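Long-range contact in enterotoxin SEN variant (Staphylococcus aureus, PDB 6KRY), which probably acts as a secreted superantigenic enterotoxin: residues I38-L50 / L63-K77. Sequence-based numbering, arbitrary orientation.
Sequences ISTDQLLNNTIIL and LKVEFNSSDLANQFK
Ser39 meets Lys77, the first residue beyond helix 70-76: its OG lies 3.4 Å from Lys77 CA and is hydrogen-bonded to Gly78 N, while a water links Ser39 N to Phe76 O. Thr40 and Asp41 then form a classic beta bulge opposite Ile49. The amide of Gln42, on an extended chain, reaches back to the start of the strand: NE2 donates to Thr47 O at 2.9 Å, the acceptor lying 18° out of the plane of the Gln42 amide, and a second water joins it to Asn45 O and Asn74 OD1. A type I turn, Leu44 to Thr47, passes the helix start, where Asn45 O sits 3.3 Å from Ala73 CB and takes a CA-H...O contact from Ser70. Asn46 O, at the edge of the Phe67 ring, accepts from Phe67 N. From Thr47 onward the chain pairs antiparallel with strand 60-66, a hairpin of the OB-fold domain; helix 70-76, which follows that strand, packs beside the start of strand 47-55 with axes 8.1 Å apart. Thr47 CG2 touches Lys64 CD, whose chain bends at chi3 (78°); Lys64 NZ goes on to Val93 O. With chi1 of Ile48 at 67°, CG1 lies between backbone N and carbonyl carbon, side by side with Val65, and the branch ends at CD1 between Phe67 CE2 (4.0 Å), at the ring edge, and Phe76 CB; CG2 packs on Lys77 CB at 3.6 Å, just past the helix. Ile49, on the Thr47 face, sets CG1 against Lys64 CG. Leu50 returns to the Ile48 face, its CD1 4.1 Å from Val65 CG2, and exchanges two backbone hydrogen bonds with Leu63.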
loop_
_atom_site.group_PDB
_atom_site.type_symbol
_atom_site.label_atom_id
_atom_site.label_comp_id
_atom_site.label_asym_id
_atom_site.label_seq_id
_atom_site.Cartn_x
_atom_site.Cartn_y
_atom_site.Cartn_z
ATOM N N ILE A 38 8.161 8.764 15.755
ATOM C CA ILE A 38 7.211 9.607 16.480
ATOM C C ILE A 38 7.067 10.913 15.704
ATOM O O ILE A 38 8.079 11.526 15.287
ATOM C CB ILE A 38 7.673 9.824 17.946
ATOM C CG1 ILE A 38 6.648 10.605 18.777
ATOM C CG2 ILE A 38 9.042 10.480 18.021
ATOM C CD1 ILE A 38 6.844 10.447 20.293
ATOM N N SER A 39 5.831 11.381 15.560
ATOM C CA SER A 39 5.577 12.647 14.892
ATOM C C SER A 39 5.808 13.825 15.838
ATOM O O SER A 39 5.533 13.762 17.059
ATOM C CB SER A 39 4.191 12.681 14.261
ATOM O OG SER A 39 3.169 12.793 15.223
ATOM N N THR A 40 6.301 14.930 15.255
ATOM C CA THR A 40 6.649 16.128 16.033
ATOM C C THR A 40 6.062 17.427 15.444
ATOM O O THR A 40 6.216 18.472 16.047
ATOM C CB THR A 40 8.170 16.275 16.179
ATOM O OG1 THR A 40 8.796 16.241 14.902
ATOM C CG2 THR A 40 8.770 15.210 17.067
ATOM N N ASP A 41 5.317 17.343 14.343
ATOM C CA ASP A 41 4.632 18.540 13.765
ATOM C C ASP A 41 3.421 18.072 12.959
ATOM O O ASP A 41 3.127 16.857 12.869
ATOM C CB ASP A 41 5.605 19.435 12.987
ATOM C CG ASP A 41 5.275 20.945 12.923
ATOM O OD1 ASP A 41 4.055 21.348 12.966
ATOM O OD2 ASP A 41 6.260 21.756 12.857
ATOM N N GLN A 42 2.708 19.049 12.389
ATOM C CA GLN A 42 1.452 18.810 11.768
ATOM C C GLN A 42 1.141 20.036 10.900
ATOM O O GLN A 42 1.424 21.144 11.321
ATOM C CB GLN A 42 0.424 18.627 12.870
ATOM C CG GLN A 42 -0.967 18.517 12.385
ATOM C CD GLN A 42 -1.889 18.066 13.494
ATOM O OE1 GLN A 42 -1.950 18.693 14.564
ATOM N NE2 GLN A 42 -2.508 16.907 13.294
ATOM N N LEU A 43 0.594 19.831 9.703
ATOM C CA LEU A 43 0.041 20.953 8.910
ATOM C C LEU A 43 -1.484 20.855 9.010
ATOM O O LEU A 43 -2.027 21.277 10.029
ATOM C CB LEU A 43 0.585 20.899 7.486
ATOM C CG LEU A 43 2.000 21.452 7.365
ATOM C CD1 LEU A 43 2.528 21.212 5.958
ATOM C CD2 LEU A 43 2.063 22.921 7.761
ATOM N N LEU A 44 -2.158 20.210 8.059
ATOM C CA LEU A 44 -3.611 20.080 8.223
ATOM C C LEU A 44 -3.861 19.110 9.383
ATOM O O LEU A 44 -3.009 18.270 9.737
ATOM C CB LEU A 44 -4.296 19.563 6.956
ATOM C CG LEU A 44 -4.263 20.466 5.729
ATOM C CD1 LEU A 44 -5.129 19.901 4.608
ATOM C CD2 LEU A 44 -4.715 21.868 6.076
ATOM N N ASN A 45 -5.067 19.178 9.928
ATOM C CA ASN A 45 -5.454 18.400 11.092
ATOM C C ASN A 45 -5.540 16.896 10.793
ATOM O O ASN A 45 -5.630 16.066 11.718
ATOM C CB ASN A 45 -6.754 18.958 11.671
ATOM C CG ASN A 45 -6.486 20.203 12.488
ATOM O OD1 ASN A 45 -5.430 20.309 13.120
ATOM N ND2 ASN A 45 -7.394 21.158 12.444
ATOM N N ASN A 46 -5.518 16.523 9.527
ATOM C CA ASN A 46 -5.518 15.094 9.168
ATOM C C ASN A 46 -4.113 14.609 8.753
ATOM O O ASN A 46 -4.021 13.551 8.156
ATOM C CB ASN A 46 -6.525 14.817 8.045
ATOM C CG ASN A 46 -6.305 15.653 6.794
ATOM O OD1 ASN A 46 -5.404 16.482 6.713
ATOM N ND2 ASN A 46 -7.101 15.415 5.768
ATOM N N THR A 47 -3.040 15.332 9.129
ATOM C CA THR A 47 -1.664 14.969 8.840
ATOM C C THR A 47 -0.856 14.894 10.130
ATOM O O THR A 47 -1.234 15.460 11.145
ATOM C CB THR A 47 -0.961 15.986 7.935
ATOM O OG1 THR A 47 -0.810 17.236 8.642
ATOM C CG2 THR A 47 -1.709 16.150 6.622
ATOM N N ILE A 48 0.248 14.148 10.074
ATOM C CA ILE A 48 1.301 14.201 11.036
ATOM C C ILE A 48 2.634 14.231 10.280
ATOM O O ILE A 48 2.750 13.729 9.163
ATOM C CB ILE A 48 1.226 13.005 12.022
ATOM C CG1 ILE A 48 1.502 11.661 11.339
ATOM C CG2 ILE A 48 -0.090 12.978 12.780
ATOM C CD1 ILE A 48 1.370 10.453 12.256
ATOM N N ILE A 49 3.632 14.908 10.873
ATOM C CA ILE A 49 4.915 15.088 10.277
ATOM C C ILE A 49 5.995 14.512 11.183
ATOM O O ILE A 49 6.049 14.772 12.386
ATOM C CB ILE A 49 5.155 16.569 9.916
ATOM C CG1 ILE A 49 4.147 17.019 8.849
ATOM C CG2 ILE A 49 6.588 16.787 9.444
ATOM C CD1 ILE A 49 4.079 18.479 8.648
ATOM N N LEU A 50 6.853 13.709 10.554
ATOM C CA LEU A 50 7.978 13.026 11.170
ATOM C C LEU A 50 9.288 13.518 10.564
ATOM O O LEU A 50 9.406 13.638 9.332
ATOM C CB LEU A 50 7.873 11.528 10.925
ATOM C CG LEU A 50 6.671 10.870 11.572
ATOM C CD1 LEU A 50 5.544 10.763 10.570
ATOM C CD2 LEU A 50 7.062 9.527 12.137
ATOM N N LEU A 63 8.849 13.325 6.580
ATOM C CA LEU A 63 7.740 12.550 6.031
ATOM C C LEU A 63 6.429 13.122 6.571
ATOM O O LEU A 63 6.265 13.221 7.800
ATOM C CB LEU A 63 7.845 11.092 6.499
ATOM C CG LEU A 63 6.781 10.177 5.901
ATOM C CD1 LEU A 63 6.963 10.057 4.390
ATOM C CD2 LEU A 63 6.815 8.815 6.572
ATOM N N LYS A 64 5.484 13.373 5.666
ATOM C CA LYS A 64 4.165 13.755 6.115
ATOM C C LYS A 64 3.241 12.590 5.783
ATOM O O LYS A 64 3.201 12.101 4.664
ATOM C CB LYS A 64 3.710 15.032 5.406
ATOM C CG LYS A 64 2.320 15.498 5.808
ATOM C CD LYS A 64 1.910 16.814 5.200
ATOM C CE LYS A 64 1.480 16.682 3.776
ATOM N NZ LYS A 64 0.998 17.979 3.279
ATOM N N VAL A 65 2.559 12.097 6.795
ATOM C CA VAL A 65 1.517 11.102 6.615
ATOM C C VAL A 65 0.172 11.817 6.579
ATOM O O VAL A 65 -0.140 12.633 7.459
ATOM C CB VAL A 65 1.538 10.045 7.740
ATOM C CG1 VAL A 65 0.433 9.020 7.532
ATOM C CG2 VAL A 65 2.900 9.373 7.835
ATOM N N GLU A 66 -0.617 11.455 5.563
ATOM C CA GLU A 66 -1.942 11.989 5.330
ATOM C C GLU A 66 -2.989 10.893 5.579
ATOM O O GLU A 66 -2.895 9.795 5.003
ATOM C CB GLU A 66 -2.061 12.521 3.900
ATOM C CG GLU A 66 -1.110 13.656 3.578
ATOM C CD GLU A 66 -0.895 13.993 2.094
ATOM O OE1 GLU A 66 -1.004 15.196 1.748
ATOM O OE2 GLU A 66 -0.523 13.078 1.301
ATOM N N PHE A 67 -4.006 11.238 6.385
ATOM C CA PHE A 67 -5.109 10.380 6.732
ATOM C C PHE A 67 -6.384 11.040 6.212
ATOM O O PHE A 67 -6.320 12.222 5.867
ATOM C CB PHE A 67 -5.270 10.208 8.228
ATOM C CG PHE A 67 -4.081 9.623 8.938
ATOM C CD1 PHE A 67 -3.800 8.270 8.864
ATOM C CD2 PHE A 67 -3.245 10.441 9.687
ATOM C CE1 PHE A 67 -2.681 7.756 9.502
ATOM C CE2 PHE A 67 -2.126 9.931 10.326
ATOM C CZ PHE A 67 -1.871 8.581 10.250
ATOM N N ASN A 68 -7.495 10.308 6.239
ATOM C CA ASN A 68 -8.747 10.809 5.670
ATOM C C ASN A 68 -9.576 11.503 6.768
ATOM O O ASN A 68 -10.679 11.950 6.471
ATOM C CB ASN A 68 -9.562 9.744 4.935
ATOM C CG ASN A 68 -10.162 8.675 5.831
ATOM O OD1 ASN A 68 -9.951 8.660 7.041
ATOM N ND2 ASN A 68 -10.934 7.764 5.258
ATOM N N SER A 69 -9.028 11.667 7.974
ATOM C CA SER A 69 -9.768 12.303 9.083
ATOM C C SER A 69 -8.794 12.841 10.123
ATOM O O SER A 69 -7.724 12.262 10.323
ATOM C CB SER A 69 -10.745 11.329 9.736
ATOM O OG SER A 69 -10.060 10.348 10.529
ATOM N N SER A 70 -9.244 13.872 10.849
ATOM C CA SER A 70 -8.599 14.399 12.014
ATOM C C SER A 70 -8.553 13.342 13.113
ATOM O O SER A 70 -7.602 13.228 13.882
ATOM C CB SER A 70 -9.329 15.656 12.493
ATOM O OG SER A 70 -9.079 16.712 11.588
ATOM N N ASP A 71 -9.629 12.564 13.215
ATOM C CA ASP A 71 -9.691 11.453 14.166
ATOM C C ASP A 71 -8.490 10.502 14.027
ATOM O O ASP A 71 -7.869 10.118 15.043
ATOM C CB ASP A 71 -11.002 10.688 13.995
ATOM C CG ASP A 71 -11.948 10.962 15.147
ATOM O OD1 ASP A 71 -11.625 10.490 16.289
ATOM O OD2 ASP A 71 -12.987 11.645 14.912
ATOM N N LEU A 72 -8.145 10.120 12.787
ATOM C CA LEU A 72 -7.029 9.184 12.581
ATOM C C LEU A 72 -5.720 9.853 12.978
ATOM O O LEU A 72 -4.878 9.271 13.686
ATOM C CB LEU A 72 -6.971 8.711 11.124
ATOM C CG LEU A 72 -7.867 7.546 10.738
ATOM C CD1 LEU A 72 -7.851 7.331 9.231
ATOM C CD2 LEU A 72 -7.470 6.260 11.454
ATOM N N ALA A 73 -5.509 11.102 12.555
ATOM C CA ALA A 73 -4.284 11.772 12.927
ATOM C C ALA A 73 -4.121 11.826 14.468
ATOM O O ALA A 73 -3.054 11.572 15.015
ATOM C CB ALA A 73 -4.259 13.147 12.267
ATOM N N ASN A 74 -5.204 12.136 15.183
ATOM C CA ASN A 74 -5.223 12.255 16.645
ATOM C C ASN A 74 -4.875 10.923 17.316
ATOM O O ASN A 74 -4.269 10.934 18.360
ATOM C CB ASN A 74 -6.575 12.801 17.111
ATOM C CG ASN A 74 -6.673 14.282 16.829
ATOM O OD1 ASN A 74 -5.671 14.928 16.557
ATOM N ND2 ASN A 74 -7.870 14.832 16.881
ATOM N N GLN A 75 -5.235 9.800 16.707
ATOM C CA GLN A 75 -4.912 8.484 17.243
ATOM C C GLN A 75 -3.395 8.251 17.240
ATOM O O GLN A 75 -2.880 7.482 18.078
ATOM C CB GLN A 75 -5.528 7.367 16.401
ATOM C CG GLN A 75 -7.045 7.305 16.461
ATOM C CD GLN A 75 -7.502 6.075 15.727
ATOM O OE1 GLN A 75 -6.747 5.106 15.593
ATOM N NE2 GLN A 75 -8.733 6.115 15.237
ATOM N N PHE A 76 -2.681 8.835 16.263
ATOM C CA PHE A 76 -1.283 8.519 16.048
ATOM C C PHE A 76 -0.314 9.671 16.352
ATOM O O PHE A 76 0.885 9.375 16.584
ATOM C CB PHE A 76 -1.084 8.021 14.618
ATOM C CG PHE A 76 -1.890 6.785 14.332
ATOM C CD1 PHE A 76 -1.635 5.608 15.026
ATOM C CD2 PHE A 76 -2.894 6.804 13.379
ATOM C CE1 PHE A 76 -2.408 4.475 14.782
ATOM C CE2 PHE A 76 -3.644 5.662 13.121
ATOM C CZ PHE A 76 -3.387 4.499 13.814
ATOM N N LYS A 77 -0.766 10.942 16.430
ATOM C CA LYS A 77 0.193 12.027 16.586
ATOM C C LYS A 77 0.918 11.901 17.937
ATOM O O LYS A 77 0.301 11.697 18.998
ATOM C CB LYS A 77 -0.448 13.405 16.355
ATOM C CG LYS A 77 -1.478 13.887 17.360
ATOM C CD LYS A 77 -1.722 15.393 17.192
ATOM C CE LYS A 77 -2.321 16.052 18.416
ATOM N NZ LYS A 77 -3.788 16.232 18.275
HETATM O O HOH W 1 3.622 9.723 15.979
HETATM O O HOH W 2 -5.247 16.525 14.355
HETATM O O HOH W 3 -1.109 19.196 5.132
#